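Local atomic coordinates of flagellar protein FlgA (Thermotoga maritima, PDB entry 3FRN), a protein that probably acts as a periplasmic chaperone that assists assembly of the P-ring in the flagellar basal body. Residues 231-245 against 255-267. Residues are numbered along the deposited sequence; the frame is centred on the assembly and turned at random.
Sequences VEVLENGYLGETVRA and FGRVERGPVLRIL
V258 and V243 turn the same methyl inward: in each, CG1 is anti to the backbone N (chi1 -180° in V258), which leaves the two CG2 atoms to meet 3.8 Å apart. They lie on the antiparallel beta hairpin of strands 242-246 and 253-259, part of a mixed five-strand sheet whose first and last strands also pair, in the C-terminal region assigned to the P-ring chaperone family. The pairing illustrates how a turn leading into a strand can extend the hydrogen bonding of a hairpin. In the regular part, V243 and G256 form the hydrogen-bonded pair, with V243 N to G256 O at 2.7 Å and a weak return bond from G256 N to V243 O. Beyond the non-hydrogen-bonded pair T242-R257, the type II turn from Y238 to E241 takes over. V258 N gives a nearly straight bond to E241 O, 2.7 Å long, while V258 O receives G240 N at 2.8 Å, tilted 22° from the carbonyl plane. Both polar backbone atoms of V258 are thus engaged by the turn, and its side chain is buried beneath it, also touching V210. L239 crosses V258 at about a right angle, its CD2 on CG1, and sends CD1 over the backbone towards R260 N. On the buried side, L264 CD1 rests against A245 CB and V231 CG2, and V231 CG1 meets I266 CD1 tip to tip, so that strand 263-266 packs on strands 229-233 and 242-246. The face bearing T242, R244 and F255 is more polar. There E235 OE2, lying in the guanidinium plane, accepts R244 NE in a salt bridge, and Y253 OH bonds NH1. The R244 and F255 side chains lie side by side, pointing the same way, with guanidinium and ring planes 52° apart and R244 NH1 3.8 Å from F255 CE2.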
loop_
_atom_site.group_PDB
_atom_site.type_symbol
_atom_site.label_atom_id
_atom_site.label_comp_id
_atom_site.label_asym_id
_atom_site.label_seq_id
_atom_site.Cartn_x
_atom_site.Cartn_y
_atom_site.Cartn_z
ATOM N N VAL A 231 26.097 -37.452 8.159
ATOM C CA VAL A 231 26.383 -37.328 6.722
ATOM C C VAL A 231 26.751 -35.903 6.319
ATOM O O VAL A 231 26.534 -34.960 7.084
ATOM C CB VAL A 231 25.199 -37.798 5.841
ATOM C CG1 VAL A 231 24.969 -39.297 5.983
ATOM C CG2 VAL A 231 23.934 -37.005 6.162
ATOM N N GLU A 232 27.307 -35.759 5.114
ATOM C CA GLU A 232 27.599 -34.442 4.557
ATOM C C GLU A 232 26.740 -34.151 3.334
ATOM O O GLU A 232 26.787 -34.881 2.340
ATOM C CB GLU A 232 29.075 -34.289 4.201
ATOM C CG GLU A 232 29.508 -32.831 4.120
ATOM C CD GLU A 232 30.776 -32.611 3.314
ATOM O OE1 GLU A 232 31.267 -31.447 3.316
ATOM O OE2 GLU A 232 31.284 -33.589 2.680
ATOM N N VAL A 233 25.987 -33.057 3.418
ATOM C CA VAL A 233 24.997 -32.666 2.413
ATOM C C VAL A 233 25.626 -32.132 1.115
ATOM O O VAL A 233 26.551 -31.315 1.153
ATOM C CB VAL A 233 24.022 -31.616 2.993
ATOM C CG1 VAL A 233 22.698 -31.724 2.321
ATOM C CG2 VAL A 233 23.817 -31.823 4.490
ATOM N N LEU A 234 25.116 -32.600 -0.027
ATOM C CA LEU A 234 25.657 -32.240 -1.354
ATOM C C LEU A 234 24.987 -30.991 -1.935
ATOM O O LEU A 234 25.506 -30.380 -2.870
ATOM C CB LEU A 234 25.510 -33.426 -2.326
ATOM C CG LEU A 234 26.106 -33.552 -3.745
ATOM C CD1 LEU A 234 25.241 -32.885 -4.833
ATOM C CD2 LEU A 234 27.568 -33.095 -3.823
ATOM N N GLU A 235 23.828 -30.627 -1.386
ATOM C CA GLU A 235 23.053 -29.481 -1.860
ATOM C C GLU A 235 22.448 -28.744 -0.672
ATOM O O GLU A 235 22.354 -29.290 0.429
ATOM C CB GLU A 235 21.913 -29.946 -2.770
ATOM C CG GLU A 235 22.322 -30.534 -4.106
ATOM C CD GLU A 235 21.432 -31.695 -4.525
ATOM O OE1 GLU A 235 20.731 -32.254 -3.653
ATOM O OE2 GLU A 235 21.440 -32.054 -5.722
ATOM N N ASN A 236 22.021 -27.505 -0.900
ATOM C CA ASN A 236 21.190 -26.798 0.071
ATOM C C ASN A 236 19.789 -27.401 0.039
ATOM O O ASN A 236 19.382 -27.951 -0.978
ATOM C CB ASN A 236 21.163 -25.305 -0.243
ATOM C CG ASN A 236 22.507 -24.640 -0.001
ATOM O OD1 ASN A 236 22.701 -23.964 1.010
ATOM N ND2 ASN A 236 23.450 -24.841 -0.920
ATOM N N GLY A 237 19.058 -27.341 1.149
ATOM C CA GLY A 237 17.748 -27.999 1.197
ATOM C C GLY A 237 16.780 -27.507 2.253
ATOM O O GLY A 237 17.174 -26.981 3.299
ATOM N N TYR A 238 15.494 -27.681 1.974
ATOM C CA TYR A 238 14.446 -27.283 2.915
ATOM C C TYR A 238 13.819 -28.562 3.461
ATOM O O TYR A 238 14.084 -29.634 2.926
ATOM C CB TYR A 238 13.390 -26.397 2.211
ATOM C CG TYR A 238 13.926 -25.049 1.728
ATOM C CD1 TYR A 238 13.992 -23.958 2.587
ATOM C CD2 TYR A 238 14.370 -24.875 0.423
ATOM C CE1 TYR A 238 14.484 -22.738 2.174
ATOM C CE2 TYR A 238 14.869 -23.652 -0.005
ATOM C CZ TYR A 238 14.915 -22.589 0.875
ATOM O OH TYR A 238 15.396 -21.374 0.463
ATOM N N LEU A 239 13.041 -28.477 4.513
ATOM C CA LEU A 239 12.244 -29.578 4.998
ATOM C C LEU A 239 11.474 -30.268 3.930
ATOM O O LEU A 239 10.865 -29.626 3.168
ATOM C CB LEU A 239 11.236 -29.014 5.952
ATOM C CG LEU A 239 11.420 -29.507 7.360
ATOM C CD1 LEU A 239 10.941 -30.960 7.379
ATOM C CD2 LEU A 239 12.886 -29.342 7.806
ATOM N N GLY A 240 11.463 -31.582 3.910
ATOM C CA GLY A 240 10.652 -32.326 2.955
ATOM C C GLY A 240 11.347 -32.535 1.646
ATOM O O GLY A 240 10.904 -33.357 0.829
ATOM N N GLU A 241 12.429 -31.792 1.415
ATOM C CA GLU A 241 13.156 -31.997 0.174
ATOM C C GLU A 241 14.090 -33.167 0.325
ATOM O O GLU A 241 14.567 -33.453 1.431
ATOM C CB GLU A 241 13.906 -30.742 -0.279
ATOM C CG GLU A 241 12.947 -29.602 -0.644
ATOM C CD GLU A 241 13.652 -28.361 -1.137
ATOM O OE1 GLU A 241 14.824 -28.148 -0.750
ATOM O OE2 GLU A 241 13.021 -27.599 -1.905
ATOM N N THR A 242 14.312 -33.851 -0.792
ATOM C CA THR A 242 15.281 -34.915 -0.878
ATOM C C THR A 242 16.606 -34.349 -1.391
ATOM O O THR A 242 16.697 -33.881 -2.530
ATOM C CB THR A 242 14.782 -36.043 -1.805
ATOM O OG1 THR A 242 13.538 -36.565 -1.313
ATOM C CG2 THR A 242 15.804 -37.158 -1.876
ATOM N N VAL A 243 17.623 -34.393 -0.531
ATOM C CA VAL A 243 18.961 -33.904 -0.853
ATOM C C VAL A 243 19.968 -35.064 -0.936
ATOM O O VAL A 243 19.950 -35.978 -0.100
ATOM C CB VAL A 243 19.458 -32.871 0.191
ATOM C CG1 VAL A 243 20.774 -32.299 -0.233
ATOM C CG2 VAL A 243 18.467 -31.737 0.335
ATOM N N ARG A 244 20.835 -35.022 -1.947
ATOM C CA ARG A 244 21.921 -35.997 -2.092
ATOM C C ARG A 244 22.996 -35.727 -1.045
ATOM O O ARG A 244 23.226 -34.576 -0.675
ATOM C CB ARG A 244 22.506 -35.927 -3.501
ATOM C CG ARG A 244 21.433 -35.825 -4.568
ATOM C CD ARG A 244 21.988 -35.375 -5.897
ATOM N NE ARG A 244 20.938 -34.837 -6.760
ATOM C CZ ARG A 244 20.234 -35.555 -7.633
ATOM N NH1 ARG A 244 20.458 -36.856 -7.773
ATOM N NH2 ARG A 244 19.303 -34.968 -8.371
ATOM N N ALA A 245 23.635 -36.790 -0.559
ATOM C CA ALA A 245 24.626 -36.684 0.513
ATOM C C ALA A 245 25.676 -37.791 0.420
ATOM O O ALA A 245 25.492 -38.757 -0.335
ATOM C CB ALA A 245 23.938 -36.711 1.881
ATOM N N PHE A 255 20.384 -40.899 -1.145
ATOM C CA PHE A 255 19.228 -40.017 -1.224
ATOM C C PHE A 255 18.699 -39.872 0.191
ATOM O O PHE A 255 18.569 -40.868 0.908
ATOM C CB PHE A 255 18.127 -40.627 -2.096
ATOM C CG PHE A 255 18.266 -40.337 -3.565
ATOM C CD1 PHE A 255 18.570 -41.358 -4.461
ATOM C CD2 PHE A 255 18.066 -39.053 -4.057
ATOM C CE1 PHE A 255 18.687 -41.104 -5.826
ATOM C CE2 PHE A 255 18.184 -38.788 -5.418
ATOM C CZ PHE A 255 18.492 -39.816 -6.304
ATOM N N GLY A 256 18.379 -38.643 0.585
ATOM C CA GLY A 256 17.895 -38.387 1.925
ATOM C C GLY A 256 17.014 -37.167 2.037
ATOM O O GLY A 256 17.381 -36.084 1.581
ATOM N N ARG A 257 15.848 -37.349 2.645
ATOM C CA ARG A 257 14.916 -36.252 2.854
ATOM C C ARG A 257 15.289 -35.463 4.096
ATOM O O ARG A 257 15.641 -36.037 5.138
ATOM C CB ARG A 257 13.471 -36.752 2.946
ATOM C CG ARG A 257 13.210 -37.737 4.075
ATOM C CD ARG A 257 11.875 -38.466 3.937
ATOM N NE ARG A 257 10.780 -37.783 4.625
ATOM C CZ ARG A 257 9.612 -38.349 4.925
ATOM N NH1 ARG A 257 8.676 -37.649 5.552
ATOM N NH2 ARG A 257 9.376 -39.618 4.609
ATOM N N VAL A 258 15.235 -34.142 3.979
ATOM C CA VAL A 258 15.401 -33.276 5.137
ATOM C C VAL A 258 14.174 -33.425 6.025
ATOM O O VAL A 258 13.031 -33.228 5.588
ATOM C CB VAL A 258 15.566 -31.817 4.715
ATOM C CG1 VAL A 258 15.747 -30.909 5.936
ATOM C CG2 VAL A 258 16.729 -31.681 3.742
ATOM N N GLU A 259 14.421 -33.807 7.272
ATOM C CA GLU A 259 13.355 -33.974 8.226
ATOM C C GLU A 259 13.491 -32.949 9.339
ATOM O O GLU A 259 14.582 -32.402 9.572
ATOM C CB GLU A 259 13.340 -35.398 8.798
ATOM C CG GLU A 259 13.107 -36.480 7.753
ATOM C CD GLU A 259 12.202 -37.595 8.247
ATOM O OE1 GLU A 259 12.145 -37.829 9.473
ATOM O OE2 GLU A 259 11.542 -38.240 7.406
ATOM N N ARG A 260 12.388 -32.686 10.031
ATOM C CA ARG A 260 12.433 -31.979 11.306
ATOM C C ARG A 260 13.644 -32.403 12.129
ATOM O O ARG A 260 13.775 -33.569 12.503
ATOM C CB ARG A 260 11.147 -32.221 12.099
ATOM C CG ARG A 260 11.068 -31.448 13.404
ATOM C CD ARG A 260 9.744 -31.691 14.112
ATOM N NE ARG A 260 9.478 -33.114 14.300
ATOM C CZ ARG A 260 8.347 -33.603 14.796
ATOM N NH1 ARG A 260 8.192 -34.913 14.933
ATOM N NH2 ARG A 260 7.369 -32.783 15.156
ATOM N N GLY A 261 14.527 -31.450 12.409
ATOM C CA GLY A 261 15.710 -31.716 13.206
ATOM C C GLY A 261 16.682 -30.552 13.208
ATOM O O GLY A 261 16.607 -29.671 14.064
ATOM N N PRO A 262 17.598 -30.550 12.244
ATOM C CA PRO A 262 17.368 -31.225 10.963
ATOM C C PRO A 262 18.219 -32.484 10.826
ATOM O O PRO A 262 19.446 -32.399 10.803
ATOM C CB PRO A 262 17.811 -30.179 9.939
ATOM C CG PRO A 262 18.829 -29.366 10.656
ATOM C CD PRO A 262 18.376 -29.310 12.087
ATOM N N VAL A 263 17.564 -33.638 10.736
ATOM C CA VAL A 263 18.226 -34.861 10.299
ATOM C C VAL A 263 17.883 -35.186 8.849
ATOM O O VAL A 263 16.845 -34.764 8.337
ATOM C CB VAL A 263 17.842 -36.059 11.187
ATOM C CG1 VAL A 263 18.097 -35.736 12.651
ATOM C CG2 VAL A 263 16.387 -36.440 10.963
ATOM N N LEU A 264 18.761 -35.936 8.191
ATOM C CA LEU A 264 18.420 -36.591 6.936
ATOM C C LEU A 264 17.832 -37.951 7.234
ATOM O O LEU A 264 18.257 -38.636 8.160
ATOM C CB LEU A 264 19.637 -36.770 6.030
ATOM C CG LEU A 264 20.023 -35.704 5.004
ATOM C CD1 LEU A 264 20.636 -36.383 3.793
ATOM C CD2 LEU A 264 18.834 -34.842 4.576
ATOM N N ARG A 265 16.836 -38.333 6.455
ATOM C CA ARG A 265 16.361 -39.699 6.463
ATOM C C ARG A 265 16.730 -40.311 5.135
ATOM O O ARG A 265 16.227 -39.898 4.095
ATOM C CB ARG A 265 14.857 -39.754 6.668
ATOM C CG ARG A 265 14.289 -41.159 6.622
ATOM C CD ARG A 265 13.416 -41.393 7.834
ATOM N NE ARG A 265 14.125 -41.036 9.062
ATOM C CZ ARG A 265 13.541 -40.823 10.235
ATOM N NH1 ARG A 265 12.222 -40.928 10.358
ATOM N NH2 ARG A 265 14.279 -40.498 11.286
ATOM N N ILE A 266 17.623 -41.291 5.172
ATOM C CA ILE A 266 18.059 -41.962 3.956
ATOM C C ILE A 266 17.018 -42.975 3.459
ATOM O O ILE A 266 16.646 -43.915 4.171
ATOM C CB ILE A 266 19.460 -42.563 4.118
ATOM C CG1 ILE A 266 20.471 -41.418 4.265
ATOM C CG2 ILE A 266 19.810 -43.447 2.922
ATOM C CD1 ILE A 266 21.761 -41.792 4.942
ATOM N N LEU A 267 16.545 -42.736 2.235
ATOM C CA LEU A 267 15.481 -43.516 1.607
ATOM C C LEU A 267 15.974 -44.903 1.201
ATOM O O LEU A 267 16.985 -45.027 0.501
ATOM C CB LEU A 267 14.936 -42.770 0.381
ATOM C CG LEU A 267 14.706 -41.254 0.456
ATOM C CD1 LEU A 267 14.367 -40.714 -0.927
ATOM C CD2 LEU A 267 13.622 -40.862 1.467
#